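Local coordinates for putative methylase HI0767 (Haemophilus influenzae, PDB 2IFT), which probably methylates the N2 atom of guanine 966 in 16S rRNA of the assembled 30S particle, with S-adenosyl-L-methionine as the methyl donor, at residues K78-E83 / E107-S112; D115-P120 / N150-P155; V129-P134 / Q142-L147. One frame throughout, in Å; residues are numbered along the deposited sequence.

Contact 1: K78-E83 / E107-S112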
ATOM      1  N   LYS A  78      -4.125  -6.188   9.347  1.00 30.17           N
ATOM      2  CA  LYS A  78      -5.109  -6.121   8.281  1.00 28.00           C
ATOM      3  C   LYS A  78      -4.624  -5.373   7.054  1.00 26.13           C
ATOM      4  O   LYS A  78      -3.861  -4.408   7.148  1.00 25.60           O
ATOM      5  CB  LYS A  78      -6.397  -5.454   8.778  1.00 28.18           C
ATOM      6  CG  LYS A  78      -7.563  -5.611   7.805  1.00 29.84           C
ATOM      7  CD  LYS A  78      -8.820  -4.899   8.288  1.00 30.26           C
ATOM      8  CE  LYS A  78      -9.995  -5.171   7.360  1.00 32.12           C
ATOM      9  NZ  LYS A  78     -11.216  -4.402   7.743  1.00 32.91           N
ATOM     10  N   VAL A  79      -5.073  -5.840   5.897  1.00 23.83           N
ATOM     11  CA  VAL A  79      -4.744  -5.203   4.639  1.00 22.16           C
ATOM     12  C   VAL A  79      -6.050  -4.977   3.892  1.00 21.49           C
ATOM     13  O   VAL A  79      -6.889  -5.872   3.797  1.00 21.63           O
ATOM     14  CB  VAL A  79      -3.823  -6.076   3.769  1.00 21.20           C
ATOM     15  CG1 VAL A  79      -3.560  -5.384   2.445  1.00 18.83           C
ATOM     16  CG2 VAL A  79      -2.518  -6.341   4.495  1.00 19.93           C
ATOM     17  N   THR A  80      -6.225  -3.760   3.401  1.00 21.04           N
ATOM     18  CA  THR A  80      -7.401  -3.392   2.640  1.00 19.78           C
ATOM     19  C   THR A  80      -6.880  -3.094   1.242  1.00 21.83           C
ATOM     20  O   THR A  80      -5.917  -2.336   1.083  1.00 22.10           O
ATOM     21  CB  THR A  80      -8.056  -2.140   3.215  1.00 19.03           C
ATOM     22  OG1 THR A  80      -8.453  -2.403   4.562  1.00 19.07           O
ATOM     23  CG2 THR A  80      -9.275  -1.740   2.399  1.00 17.00           C
ATOM     24  N   PHE A  81      -7.493  -3.716   0.239  1.00 21.06           N
ATOM     25  CA  PHE A  81      -7.092  -3.524  -1.148  1.00 20.89           C
ATOM     26  C   PHE A  81      -8.106  -2.656  -1.889  1.00 20.34           C
ATOM     27  O   PHE A  81      -9.292  -2.969  -1.904  1.00 20.08           O
ATOM     28  CB  PHE A  81      -6.996  -4.865  -1.888  1.00 21.08           C
ATOM     29  CG  PHE A  81      -6.090  -5.876  -1.232  1.00 21.54           C
ATOM     30  CD1 PHE A  81      -6.496  -6.562  -0.087  1.00 22.52           C
ATOM     31  CD2 PHE A  81      -4.854  -6.184  -1.795  1.00 19.48           C
ATOM     32  CE1 PHE A  81      -5.680  -7.548   0.483  1.00 23.13           C
ATOM     33  CE2 PHE A  81      -4.035  -7.161  -1.233  1.00 21.15           C
ATOM     34  CZ  PHE A  81      -4.449  -7.845  -0.095  1.00 21.46           C
ATOM     35  N   LEU A  82      -7.633  -1.562  -2.483  1.00 18.65           N
ATOM     36  CA  LEU A  82      -8.489  -0.674  -3.258  1.00 17.78           C
ATOM     37  C   LEU A  82      -8.204  -0.916  -4.735  1.00 18.41           C
ATOM     38  O   LEU A  82      -7.060  -0.808  -5.190  1.00 19.50           O
ATOM     39  CB  LEU A  82      -8.213   0.790  -2.903  1.00 16.84           C
ATOM     40  CG  LEU A  82      -9.195   1.389  -1.890  1.00 16.93           C
ATOM     41  CD1 LEU A  82     -10.586   1.481  -2.516  1.00 13.91           C
ATOM     42  CD2 LEU A  82      -9.234   0.531  -0.634  1.00 15.73           C
ATOM     43  N   GLU A  83      -9.243  -1.253  -5.484  1.00 18.64           N
ATOM     44  CA  GLU A  83      -9.076  -1.543  -6.903  1.00 20.63           C
ATOM     45  C   GLU A  83     -10.320  -1.180  -7.707  1.00 19.05           C
ATOM     46  O   GLU A  83     -11.396  -1.698  -7.450  1.00 17.86           O
ATOM     47  CB  GLU A  83      -8.745  -3.030  -7.076  1.00 20.72           C
ATOM     48  CG  GLU A  83      -8.523  -3.461  -8.507  1.00 20.99           C
ATOM     49  CD  GLU A  83      -7.540  -2.568  -9.233  1.00 23.26           C
ATOM     50  OE1 GLU A  83      -6.376  -2.465  -8.774  1.00 23.19           O
ATOM     51  OE2 GLU A  83      -7.937  -1.973 -10.262  1.00 20.64           O
ATOM     52  N   GLU A 107      -9.452  -7.188   3.119  1.00 29.83           N
ATOM     53  CA  GLU A 107     -10.681  -6.660   2.543  1.00 26.46           C
ATOM     54  C   GLU A 107     -10.438  -6.027   1.182  1.00 24.54           C
ATOM     55  O   GLU A 107      -9.445  -5.339   0.981  1.00 23.22           O
ATOM     56  CB  GLU A 107     -11.292  -5.622   3.482  1.00 28.54           C
ATOM     57  CG  GLU A 107     -12.442  -4.853   2.873  1.00 31.46           C
ATOM     58  CD  GLU A 107     -13.088  -3.895   3.846  1.00 33.08           C
ATOM     59  OE1 GLU A 107     -12.365  -3.288   4.670  1.00 36.06           O
ATOM     60  OE2 GLU A 107     -14.322  -3.738   3.773  1.00 35.74           O
ATOM     61  N   VAL A 108     -11.357  -6.257   0.252  1.00 22.98           N
ATOM     62  CA  VAL A 108     -11.245  -5.704  -1.095  1.00 21.75           C
ATOM     63  C   VAL A 108     -12.377  -4.712  -1.342  1.00 22.79           C
ATOM     64  O   VAL A 108     -13.552  -5.072  -1.275  1.00 22.09           O
ATOM     65  CB  VAL A 108     -11.324  -6.820  -2.176  1.00 21.97           C
ATOM     66  CG1 VAL A 108     -11.237  -6.211  -3.581  1.00 18.88           C
ATOM     67  CG2 VAL A 108     -10.197  -7.826  -1.973  1.00 19.59           C
ATOM     68  N   ILE A 109     -12.019  -3.458  -1.608  1.00 22.26           N
ATOM     69  CA  ILE A 109     -13.008  -2.424  -1.886  1.00 21.16           C
ATOM     70  C   ILE A 109     -12.833  -2.027  -3.340  1.00 19.67           C
ATOM     71  O   ILE A 109     -11.781  -1.524  -3.725  1.00 18.19           O
ATOM     72  CB  ILE A 109     -12.804  -1.186  -0.989  1.00 21.75           C
ATOM     73  CG1 ILE A 109     -13.016  -1.575   0.478  1.00 20.25           C
ATOM     74  CG2 ILE A 109     -13.780  -0.079  -1.395  1.00 20.79           C
ATOM     75  CD1 ILE A 109     -12.840  -0.437   1.454  1.00 17.32           C
ATOM     76  N   ASN A 110     -13.865  -2.274  -4.141  1.00 18.92           N
ATOM     77  CA  ASN A 110     -13.836  -1.974  -5.569  1.00 18.62           C
ATOM     78  C   ASN A 110     -14.091  -0.490  -5.855  1.00 18.69           C
ATOM     79  O   ASN A 110     -15.194  -0.088  -6.232  1.00 17.86           O
ATOM     80  CB  ASN A 110     -14.866  -2.859  -6.297  1.00 19.54           C
ATOM     81  CG  ASN A 110     -14.884  -2.635  -7.804  1.00 20.19           C
ATOM     82  OD1 ASN A 110     -13.838  -2.578  -8.451  1.00 19.97           O
ATOM     83  ND2 ASN A 110     -16.078  -2.520  -8.370  1.00 19.85           N
ATOM     84  N   GLN A 111     -13.053   0.317  -5.660  1.00 17.31           N
ATOM     85  CA  GLN A 111     -13.109   1.752  -5.902  1.00 17.86           C
ATOM     86  C   GLN A 111     -11.721   2.271  -6.211  1.00 18.94           C
ATOM     87  O   GLN A 111     -10.708   1.649  -5.868  1.00 20.23           O
ATOM     88  CB  GLN A 111     -13.585   2.517  -4.667  1.00 18.15           C
ATOM     89  CG  GLN A 111     -15.053   2.484  -4.357  1.00 18.55           C
ATOM     90  CD  GLN A 111     -15.371   3.293  -3.114  1.00 20.05           C
ATOM     91  OE1 GLN A 111     -14.978   4.463  -3.005  1.00 21.79           O
ATOM     92  NE2 GLN A 111     -16.082   2.682  -2.169  1.00 15.86           N
ATOM     93  N   SER A 112     -11.684   3.429  -6.853  1.00 18.78           N
ATOM     94  CA  SER A 112     -10.426   4.095  -7.135  1.00 19.64           C
ATOM     95  C   SER A 112     -10.107   4.794  -5.824  1.00 19.66           C
ATOM     96  O   SER A 112     -11.008   5.352  -5.188  1.00 18.97           O
ATOM     97  CB  SER A 112     -10.603   5.160  -8.210  1.00 20.60           C
ATOM     98  OG  SER A 112      -9.508   6.062  -8.178  1.00 20.49           O
TER

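Contact 2: D115-P120 / N150-P155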
ATOM      1  N   ASP A 115     -11.167   8.459  -5.259  1.00 19.90           N
ATOM      2  CA  ASP A 115     -12.496   8.838  -4.796  1.00 19.82           C
ATOM      3  C   ASP A 115     -12.789   8.267  -3.422  1.00 17.77           C
ATOM      4  O   ASP A 115     -13.394   8.939  -2.588  1.00 17.50           O
ATOM      5  CB  ASP A 115     -13.583   8.407  -5.797  1.00 21.46           C
ATOM      6  CG  ASP A 115     -13.606   9.286  -7.044  1.00 23.57           C
ATOM      7  OD1 ASP A 115     -13.488  10.522  -6.903  1.00 25.19           O
ATOM      8  OD2 ASP A 115     -13.751   8.752  -8.162  1.00 26.02           O
ATOM      9  N   PHE A 116     -12.355   7.035  -3.185  1.00 15.74           N
ATOM     10  CA  PHE A 116     -12.565   6.388  -1.895  1.00 17.05           C
ATOM     11  C   PHE A 116     -12.012   7.244  -0.748  1.00 17.85           C
ATOM     12  O   PHE A 116     -12.666   7.415   0.279  1.00 15.64           O
ATOM     13  CB  PHE A 116     -11.883   5.009  -1.882  1.00 16.38           C
ATOM     14  CG  PHE A 116     -11.745   4.395  -0.507  1.00 14.44           C
ATOM     15  CD1 PHE A 116     -10.521   4.409   0.157  1.00 15.69           C
ATOM     16  CD2 PHE A 116     -12.822   3.758   0.101  1.00 14.28           C
ATOM     17  CE1 PHE A 116     -10.367   3.785   1.406  1.00 15.42           C
ATOM     18  CE2 PHE A 116     -12.683   3.132   1.350  1.00 13.46           C
ATOM     19  CZ  PHE A 116     -11.450   3.147   2.000  1.00 13.86           C
ATOM     20  N   LEU A 117     -10.807   7.776  -0.945  1.00 17.66           N
ATOM     21  CA  LEU A 117     -10.138   8.592   0.061  1.00 18.01           C
ATOM     22  C   LEU A 117     -10.710  10.002   0.262  1.00 16.68           C
ATOM     23  O   LEU A 117     -10.232  10.732   1.118  1.00 16.28           O
ATOM     24  CB  LEU A 117      -8.635   8.693  -0.263  1.00 15.22           C
ATOM     25  CG  LEU A 117      -7.799   7.401  -0.254  1.00 15.77           C
ATOM     26  CD1 LEU A 117      -6.383   7.718  -0.696  1.00 11.74           C
ATOM     27  CD2 LEU A 117      -7.789   6.782   1.144  1.00 15.09           C
ATOM     28  N   LYS A 118     -11.720  10.387  -0.513  1.00 17.83           N
ATOM     29  CA  LYS A 118     -12.315  11.723  -0.353  1.00 19.73           C
ATOM     30  C   LYS A 118     -13.286  11.763   0.824  1.00 20.58           C
ATOM     31  O   LYS A 118     -13.726  12.835   1.240  1.00 23.89           O
ATOM     32  CB  LYS A 118     -13.061  12.156  -1.617  1.00 18.48           C
ATOM     33  CG  LYS A 118     -12.183  12.443  -2.813  1.00 21.17           C
ATOM     34  CD  LYS A 118     -13.038  12.795  -4.026  1.00 21.48           C
ATOM     35  CE  LYS A 118     -12.173  13.089  -5.233  1.00 22.92           C
ATOM     36  NZ  LYS A 118     -11.274  14.234  -4.949  1.00 23.57           N
ATOM     37  N   GLN A 119     -13.616  10.593   1.360  1.00 20.36           N
ATOM     38  CA  GLN A 119     -14.530  10.492   2.489  1.00 20.04           C
ATOM     39  C   GLN A 119     -13.823  10.785   3.824  1.00 20.93           C
ATOM     40  O   GLN A 119     -12.994   9.998   4.269  1.00 21.87           O
ATOM     41  CB  GLN A 119     -15.140   9.090   2.501  1.00 18.34           C
ATOM     42  CG  GLN A 119     -16.059   8.809   3.664  1.00 15.32           C
ATOM     43  CD  GLN A 119     -16.599   7.402   3.627  1.00 16.63           C
ATOM     44  OE1 GLN A 119     -17.590   7.110   2.944  1.00 15.04           O
ATOM     45  NE2 GLN A 119     -15.942   6.511   4.351  1.00 15.10           N
ATOM     46  N   PRO A 120     -14.144  11.927   4.472  1.00 21.24           N
ATOM     47  CA  PRO A 120     -13.540  12.329   5.754  1.00 20.79           C
ATOM     48  C   PRO A 120     -13.743  11.287   6.850  1.00 20.49           C
ATOM     49  O   PRO A 120     -14.873  10.944   7.179  1.00 21.49           O
ATOM     50  CB  PRO A 120     -14.255  13.641   6.081  1.00 19.99           C
ATOM     51  CG  PRO A 120     -14.543  14.216   4.724  1.00 21.36           C
ATOM     52  CD  PRO A 120     -15.026  12.994   3.957  1.00 20.99           C
ATOM     53  N   ASN A 150      -8.131  13.956   4.790  1.00 26.27           N
ATOM     54  CA  ASN A 150      -9.235  13.264   5.421  1.00 21.76           C
ATOM     55  C   ASN A 150      -9.009  12.309   6.582  1.00 18.94           C
ATOM     56  O   ASN A 150      -9.740  11.335   6.738  1.00 18.55           O
ATOM     57  CB  ASN A 150     -10.090  12.615   4.328  1.00 22.97           C
ATOM     58  CG  ASN A 150     -10.621  13.645   3.330  1.00 23.85           C
ATOM     59  OD1 ASN A 150     -11.237  14.635   3.719  1.00 23.46           O
ATOM     60  ND2 ASN A 150     -10.377  13.418   2.044  1.00 24.34           N
ATOM     61  N   ASN A 151      -7.995  12.592   7.394  1.00 16.57           N
ATOM     62  CA  ASN A 151      -7.763  11.832   8.620  1.00 15.75           C
ATOM     63  C   ASN A 151      -7.688  10.313   8.442  1.00 15.09           C
ATOM     64  O   ASN A 151      -8.316   9.572   9.193  1.00 17.62           O
ATOM     65  CB  ASN A 151      -8.904  12.199   9.587  1.00 12.69           C
ATOM     66  CG  ASN A 151      -8.615  11.831  11.032  1.00 16.06           C
ATOM     67  OD1 ASN A 151      -7.500  12.002  11.515  1.00 16.73           O
ATOM     68  ND2 ASN A 151      -9.637  11.351  11.740  1.00 15.25           N
ATOM     69  N   TRP A 152      -6.913   9.848   7.470  1.00 13.88           N
ATOM     70  CA  TRP A 152      -6.807   8.417   7.207  1.00 12.39           C
ATOM     71  C   TRP A 152      -5.659   7.740   7.921  1.00 13.21           C
ATOM     72  O   TRP A 152      -5.728   6.551   8.243  1.00  9.61           O
ATOM     73  CB  TRP A 152      -6.616   8.156   5.716  1.00 12.60           C
ATOM     74  CG  TRP A 152      -7.816   8.392   4.902  1.00 14.04           C
ATOM     75  CD1 TRP A 152      -8.114   9.511   4.192  1.00 13.33           C
ATOM     76  CD2 TRP A 152      -8.917   7.493   4.732  1.00 14.22           C
ATOM     77  NE1 TRP A 152      -9.336   9.370   3.586  1.00 16.36           N
ATOM     78  CE2 TRP A 152      -9.850   8.141   3.901  1.00 14.24           C
ATOM     79  CE3 TRP A 152      -9.201   6.202   5.206  1.00 15.57           C
ATOM     80  CZ2 TRP A 152     -11.058   7.543   3.525  1.00 15.36           C
ATOM     81  CZ3 TRP A 152     -10.409   5.603   4.833  1.00 15.36           C
ATOM     82  CH2 TRP A 152     -11.320   6.276   4.000  1.00 17.26           C
ATOM     83  N   LEU A 153      -4.604   8.511   8.154  1.00 13.04           N
ATOM     84  CA  LEU A 153      -3.395   8.000   8.760  1.00 15.80           C
ATOM     85  C   LEU A 153      -3.291   8.057  10.251  1.00 19.34           C
ATOM     86  O   LEU A 153      -3.593   9.063  10.886  1.00 20.07           O
ATOM     87  CB  LEU A 153      -2.192   8.714   8.169  1.00 15.96           C
ATOM     88  CG  LEU A 153      -2.093   8.542   6.654  1.00 18.76           C
ATOM     89  CD1 LEU A 153      -0.954   9.394   6.156  1.00 18.69           C
ATOM     90  CD2 LEU A 153      -1.885   7.069   6.285  1.00 15.67           C
ATOM     91  N   LYS A 154      -2.828   6.949  10.800  1.00 21.94           N
ATOM     92  CA  LYS A 154      -2.629   6.839  12.221  1.00 22.75           C
ATOM     93  C   LYS A 154      -1.233   7.383  12.479  1.00 24.21           C
ATOM     94  O   LYS A 154      -0.372   7.385  11.584  1.00 23.09           O
ATOM     95  CB  LYS A 154      -2.758   5.382  12.609  1.00 23.70           C
ATOM     96  CG  LYS A 154      -4.116   4.842  12.203  1.00 25.76           C
ATOM     97  CD  LYS A 154      -4.272   3.385  12.531  1.00 27.44           C
ATOM     98  CE  LYS A 154      -3.794   3.087  13.924  1.00 29.39           C
ATOM     99  NZ  LYS A 154      -4.363   1.802  14.374  1.00 32.58           N
ATOM    100  N   PRO A 155      -0.984   7.863  13.699  1.00 25.13           N
ATOM    101  CA  PRO A 155       0.335   8.408  14.010  1.00 26.05           C
ATOM    102  C   PRO A 155       1.484   7.459  13.675  1.00 26.50           C
ATOM    103  O   PRO A 155       1.405   6.254  13.905  1.00 26.17           O
ATOM    104  CB  PRO A 155       0.224   8.743  15.505  1.00 26.83           C
ATOM    105  CG  PRO A 155      -0.832   7.782  16.016  1.00 27.49           C
ATOM    106  CD  PRO A 155      -1.846   7.831  14.895  1.00 28.03           C
TER

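Contact 3: V129-P134 / Q142-L147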
ATOM      1  N   VAL A 129       0.737   2.433   4.291  1.00 15.16           N
ATOM      2  CA  VAL A 129       0.093   2.720   3.010  1.00 13.24           C
ATOM      3  C   VAL A 129       1.021   2.542   1.815  1.00 14.06           C
ATOM      4  O   VAL A 129       2.145   3.054   1.817  1.00 15.34           O
ATOM      5  CB  VAL A 129      -0.444   4.165   2.974  1.00 12.77           C
ATOM      6  CG1 VAL A 129      -1.052   4.459   1.617  1.00 13.42           C
ATOM      7  CG2 VAL A 129      -1.476   4.374   4.075  1.00 12.05           C
ATOM      8  N   PHE A 130       0.536   1.815   0.803  1.00 12.72           N
ATOM      9  CA  PHE A 130       1.267   1.562  -0.437  1.00 13.93           C
ATOM     10  C   PHE A 130       0.586   2.334  -1.567  1.00 16.05           C
ATOM     11  O   PHE A 130      -0.572   2.059  -1.907  1.00 17.29           O
ATOM     12  CB  PHE A 130       1.247   0.070  -0.811  1.00 14.99           C
ATOM     13  CG  PHE A 130       1.738  -0.846   0.269  1.00 14.78           C
ATOM     14  CD1 PHE A 130       0.845  -1.641   0.975  1.00 14.54           C
ATOM     15  CD2 PHE A 130       3.092  -0.903   0.594  1.00 16.49           C
ATOM     16  CE1 PHE A 130       1.286  -2.489   1.997  1.00 14.86           C
ATOM     17  CE2 PHE A 130       3.544  -1.746   1.609  1.00 16.08           C
ATOM     18  CZ  PHE A 130       2.629  -2.543   2.315  1.00 14.87           C
ATOM     19  N   LEU A 131       1.294   3.302  -2.136  1.00 17.31           N
ATOM     20  CA  LEU A 131       0.773   4.097  -3.241  1.00 19.31           C
ATOM     21  C   LEU A 131       1.652   3.947  -4.476  1.00 21.77           C
ATOM     22  O   LEU A 131       2.694   4.605  -4.583  1.00 22.28           O
ATOM     23  CB  LEU A 131       0.731   5.574  -2.871  1.00 18.35           C
ATOM     24  CG  LEU A 131      -0.249   6.039  -1.813  1.00 18.82           C
ATOM     25  CD1 LEU A 131      -0.050   7.518  -1.599  1.00 19.20           C
ATOM     26  CD2 LEU A 131      -1.670   5.744  -2.249  1.00 18.79           C
ATOM     27  N   ASP A 132       1.243   3.083  -5.400  1.00 24.42           N
ATOM     28  CA  ASP A 132       1.998   2.890  -6.629  1.00 25.76           C
ATOM     29  C   ASP A 132       1.087   2.943  -7.862  1.00 26.80           C
ATOM     30  O   ASP A 132       0.971   1.981  -8.616  1.00 26.84           O
ATOM     31  CB  ASP A 132       2.774   1.571  -6.578  1.00 26.50           C
ATOM     32  CG  ASP A 132       1.869   0.354  -6.575  1.00 30.20           C
ATOM     33  OD1 ASP A 132       0.807   0.400  -5.917  1.00 30.24           O
ATOM     34  OD2 ASP A 132       2.226  -0.652  -7.229  1.00 31.43           O
ATOM     35  N   PRO A 133       0.423   4.084  -8.077  1.00 28.03           N
ATOM     36  CA  PRO A 133      -0.461   4.222  -9.234  1.00 29.99           C
ATOM     37  C   PRO A 133       0.329   4.564 -10.496  1.00 32.32           C
ATOM     38  O   PRO A 133       1.525   4.849 -10.441  1.00 29.54           O
ATOM     39  CB  PRO A 133      -1.376   5.361  -8.822  1.00 28.71           C
ATOM     40  CG  PRO A 133      -0.447   6.246  -8.090  1.00 28.37           C
ATOM     41  CD  PRO A 133       0.318   5.269  -7.208  1.00 27.70           C
ATOM     42  N   PRO A 134      -0.338   4.532 -11.658  1.00 35.02           N
ATOM     43  CA  PRO A 134       0.337   4.855 -12.917  1.00 34.35           C
ATOM     44  C   PRO A 134       0.898   6.268 -12.841  1.00 34.89           C
ATOM     45  O   PRO A 134       0.425   7.085 -12.049  1.00 33.53           O
ATOM     46  CB  PRO A 134      -0.784   4.725 -13.943  1.00 35.36           C
ATOM     47  CG  PRO A 134      -1.619   3.620 -13.370  1.00 35.96           C
ATOM     48  CD  PRO A 134      -1.693   4.003 -11.904  1.00 34.41           C
ATOM     49  N   GLN A 142      -2.246  13.282  -5.700  1.00 21.96           N
ATOM     50  CA  GLN A 142      -3.643  13.467  -5.313  1.00 23.74           C
ATOM     51  C   GLN A 142      -3.991  12.591  -4.097  1.00 22.73           C
ATOM     52  O   GLN A 142      -4.643  13.044  -3.149  1.00 21.50           O
ATOM     53  CB  GLN A 142      -4.564  13.120  -6.485  1.00 26.13           C
ATOM     54  CG  GLN A 142      -4.446  14.061  -7.688  1.00 30.93           C
ATOM     55  CD  GLN A 142      -5.307  13.614  -8.867  1.00 35.42           C
ATOM     56  OE1 GLN A 142      -6.525  13.432  -8.730  1.00 35.67           O
ATOM     57  NE2 GLN A 142      -4.677  13.432 -10.033  1.00 35.84           N
ATOM     58  N   ALA A 143      -3.547  11.338  -4.124  1.00 20.65           N
ATOM     59  CA  ALA A 143      -3.810  10.415  -3.030  1.00 19.91           C
ATOM     60  C   ALA A 143      -3.169  10.900  -1.731  1.00 20.77           C
ATOM     61  O   ALA A 143      -3.788  10.831  -0.660  1.00 17.61           O
ATOM     62  CB  ALA A 143      -3.286   9.033  -3.379  1.00 18.58           C
ATOM     63  N   ILE A 144      -1.929  11.384  -1.832  1.00 19.45           N
ATOM     64  CA  ILE A 144      -1.210  11.880  -0.664  1.00 21.25           C
ATOM     65  C   ILE A 144      -2.059  12.949   0.001  1.00 20.45           C
ATOM     66  O   ILE A 144      -2.348  12.883   1.194  1.00 20.85           O
ATOM     67  CB  ILE A 144       0.150  12.527  -1.053  1.00 23.15           C
ATOM     68  CG1 ILE A 144       1.057  11.495  -1.719  1.00 24.75           C
ATOM     69  CG2 ILE A 144       0.820  13.112   0.178  1.00 20.30           C
ATOM     70  CD1 ILE A 144       1.312  10.281  -0.886  1.00 28.48           C
ATOM     71  N   SER A 145      -2.447  13.937  -0.794  1.00 19.40           N
ATOM     72  CA  SER A 145      -3.257  15.034  -0.312  1.00 21.47           C
ATOM     73  C   SER A 145      -4.498  14.547   0.429  1.00 18.63           C
ATOM     74  O   SER A 145      -4.800  15.026   1.513  1.00 20.57           O
ATOM     75  CB  SER A 145      -3.667  15.930  -1.483  1.00 23.71           C
ATOM     76  OG  SER A 145      -4.831  16.670  -1.154  1.00 29.96           O
ATOM     77  N   LEU A 146      -5.207  13.588  -0.150  1.00 17.20           N
ATOM     78  CA  LEU A 146      -6.414  13.060   0.476  1.00 15.94           C
ATOM     79  C   LEU A 146      -6.134  12.313   1.787  1.00 17.07           C
ATOM     80  O   LEU A 146      -6.868  12.464   2.763  1.00 14.23           O
ATOM     81  CB  LEU A 146      -7.142  12.159  -0.515  1.00 14.95           C
ATOM     82  CG  LEU A 146      -7.611  12.883  -1.789  1.00 17.84           C
ATOM     83  CD1 LEU A 146      -8.115  11.869  -2.815  1.00 12.49           C
ATOM     84  CD2 LEU A 146      -8.712  13.890  -1.437  1.00 14.00           C
ATOM     85  N   LEU A 147      -5.084  11.499   1.812  1.00 18.11           N
ATOM     86  CA  LEU A 147      -4.732  10.784   3.035  1.00 19.43           C
ATOM     87  C   LEU A 147      -4.615  11.791   4.171  1.00 21.71           C
ATOM     88  O   LEU A 147      -5.188  11.603   5.241  1.00 22.01           O
ATOM     89  CB  LEU A 147      -3.396  10.051   2.874  1.00 17.41           C
ATOM     90  CG  LEU A 147      -3.404   8.734   2.096  1.00 15.46           C
ATOM     91  CD1 LEU A 147      -1.979   8.260   1.901  1.00 16.50           C
ATOM     92  CD2 LEU A 147      -4.223   7.688   2.849  1.00 14.03           C
TER

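Contact 1: K78-E83 / E107-S112
Glu107 loses more surface to this contact than any other residue. Its backbone is gripped twice by strand 78-82: Glu107 N donates to Val79 O at 3.0 Å, and Glu107 O receives a short, nearly straight bond of 2.6 Å from Phe81 N. The same carbonyl oxygen lies at the edge of the Phe81 ring. Beyond the backbone, CG stands opposite the backbone N (chi1 170°) and the chain runs out extended beside Thr80, so that Glu107 OE1 comes 3.5 Å from Lys78 NZ in a salt bridge whose hydrogen bond is weak. Long charged chains suit this partly exposed end of the pair.

Leu82 is buried, and its side chain lies beside that of Ile109, with Leu82 CD1 3.7 Å from Ile109 CG2. Leu82 CD1 also touches the chain just after Ile109, 3.4 Å from Gln111 O. At Glu83 the ladder ends. Glu83 N donates to Ile109 O at 3.1 Å, while Gln111 N reaches that oxygen from the opposite face of its plane, closing an inverse gamma turn centred on Asn110. The carboxylate of Glu83 points elsewhere, with OE1 bound to Gly63 N and OE2 to Asp85 N, at the end of the second strand where class I methyltransferases commonly carry an acidic residue.

The strands are parallel neighbours in a right-handed beta-alpha-beta crossover through helix 86-98, which covers Phe81 and Val108. Leu82 and Ile109 face helix 113-116 instead, and strand 56-59 flanks strand 78-82 on its other edge.

Contact 2: D115-P120 / N150-P155
Leu117 O takes two hydrogen bonds from the other segment. Asn150 ND2 comes at 2.8 Å, in the carbonyl plane and on a lone pair, although the oxygen is tilted out of the amide plane. Trp152 NE1 comes at 3.0 Å and at a sharper C=O angle of 115°, tilted from the carbonyl plane. Asparagine and tryptophan suit these positions because each offers an N-H on a short or rigid arm, and together they fix a backbone oxygen just past the helix end.

That oxygen belongs to a type I beta turn, Phe116 to Gln119, with which the chain leaves helix 113-116. Asn150 in turn is the first residue beyond helix 139-149. The contact thus joins the exits of two helices of the Rossmann-like fold, near where strand 126-131 begins.

Apolar and aromatic contacts gather on the indole. Leu117 CD2 sits over one face, 3.7 Å from the centroid of the five-membered ring and close to its normal, a CH-pi contact. The Phe116 ring meets the six-membered ring obliquely, planes at 35° and centroids 5.0 Å apart, with Phe116 CZ and CE1 near Trp152 CH2. Trp152 CG lies beside its own backbone N (chi1 -72°), an orientation that carries the ring over to the turn. His125 meets the indole edge-to-face, and Leu147 of helix 139-149 packs on it too.

Pro120 packs alongside Asn150, with Pro120 CG 3.5 Å from Asn150 OD1. There is also a close approach to a backbone oxygen, Trp152 CZ2 lying 3.2 Å from Gln119 O.

Contact 3: V129-P134 / Q142-L147
One leucine, Leu131, meets three side chains of helix 142-147, and all the side-chain contacts of this pair are apolar. Both its methyls lie near Ala143 CB, Leu131 CD2 the nearer at 3.8 Å, and Leu131 CD1 reaches on to Ile144 and Leu147, lying 4.1 Å from Leu147 CD1. With CG placed opposite its carbonyl carbon (chi1 -68°) and the chain continuing extended, the fork of Leu131 is held out from the strand toward the helix. The Ile144 side chain crosses it at a slant, and the exact spacing of their end methyls is doubtful in the model.

Residue sizes match these places. Ala143 CB points toward the strand, and this single methyl leaves room for the branched end of Leu131 to come close. Leu147, one turn further along the helix, must span more distance and does so with a longer side chain: its CD1 meets Val129 CG1 tip to tip at 3.9 Å. Valine is at home here, since beta-branched residues suit extended backbone. Ala143 and Leu147 are four apart and so lie on one face of the helix; Val129 and Leu131 are two apart and so share a face of the strand.

The axes of residues 129-131 and 142-147 come within 10.4 Å and run nearly antiparallel, at 154°, as expected of a Rossmann-like crossover. Just beyond Leu131 comes Asp132-Pro133-Pro134, the start of a DPPF motif, the kind of signature shared by methyltransferases that act on exocyclic amino groups.

Within the sheet, strand 126-131 lies between strands 56-59 and 157-164. Helix 139-149 links it to 157-164, where Val161 packs on Ile144, whereas Phe130 turns to the other face and packs on Leu67 of helix 66-73.

All three contacts belong to one Rossmann-like methyltransferase fold. Contact 1 closes first along the chain; contact 2 opens after it and encloses contact 3. Contacts 1 and 3 reach the same mixed sheet, at the outermost strand 106-109 with its neighbour 78-82, and at strand 126-131, with centres about 13 Å apart and no direct touch. Contact 2 bridges them: its centre lies about 14 Å from that of contact 1 and 11 Å from that of contact 3, and it touches both. Phe116 packs against Leu82 and Ile109, while Trp152 and Leu153 meet Leu147 and Val129, so helices 113-116 and 139-149 cover the same side of the sheet, with contact 2 packing between them.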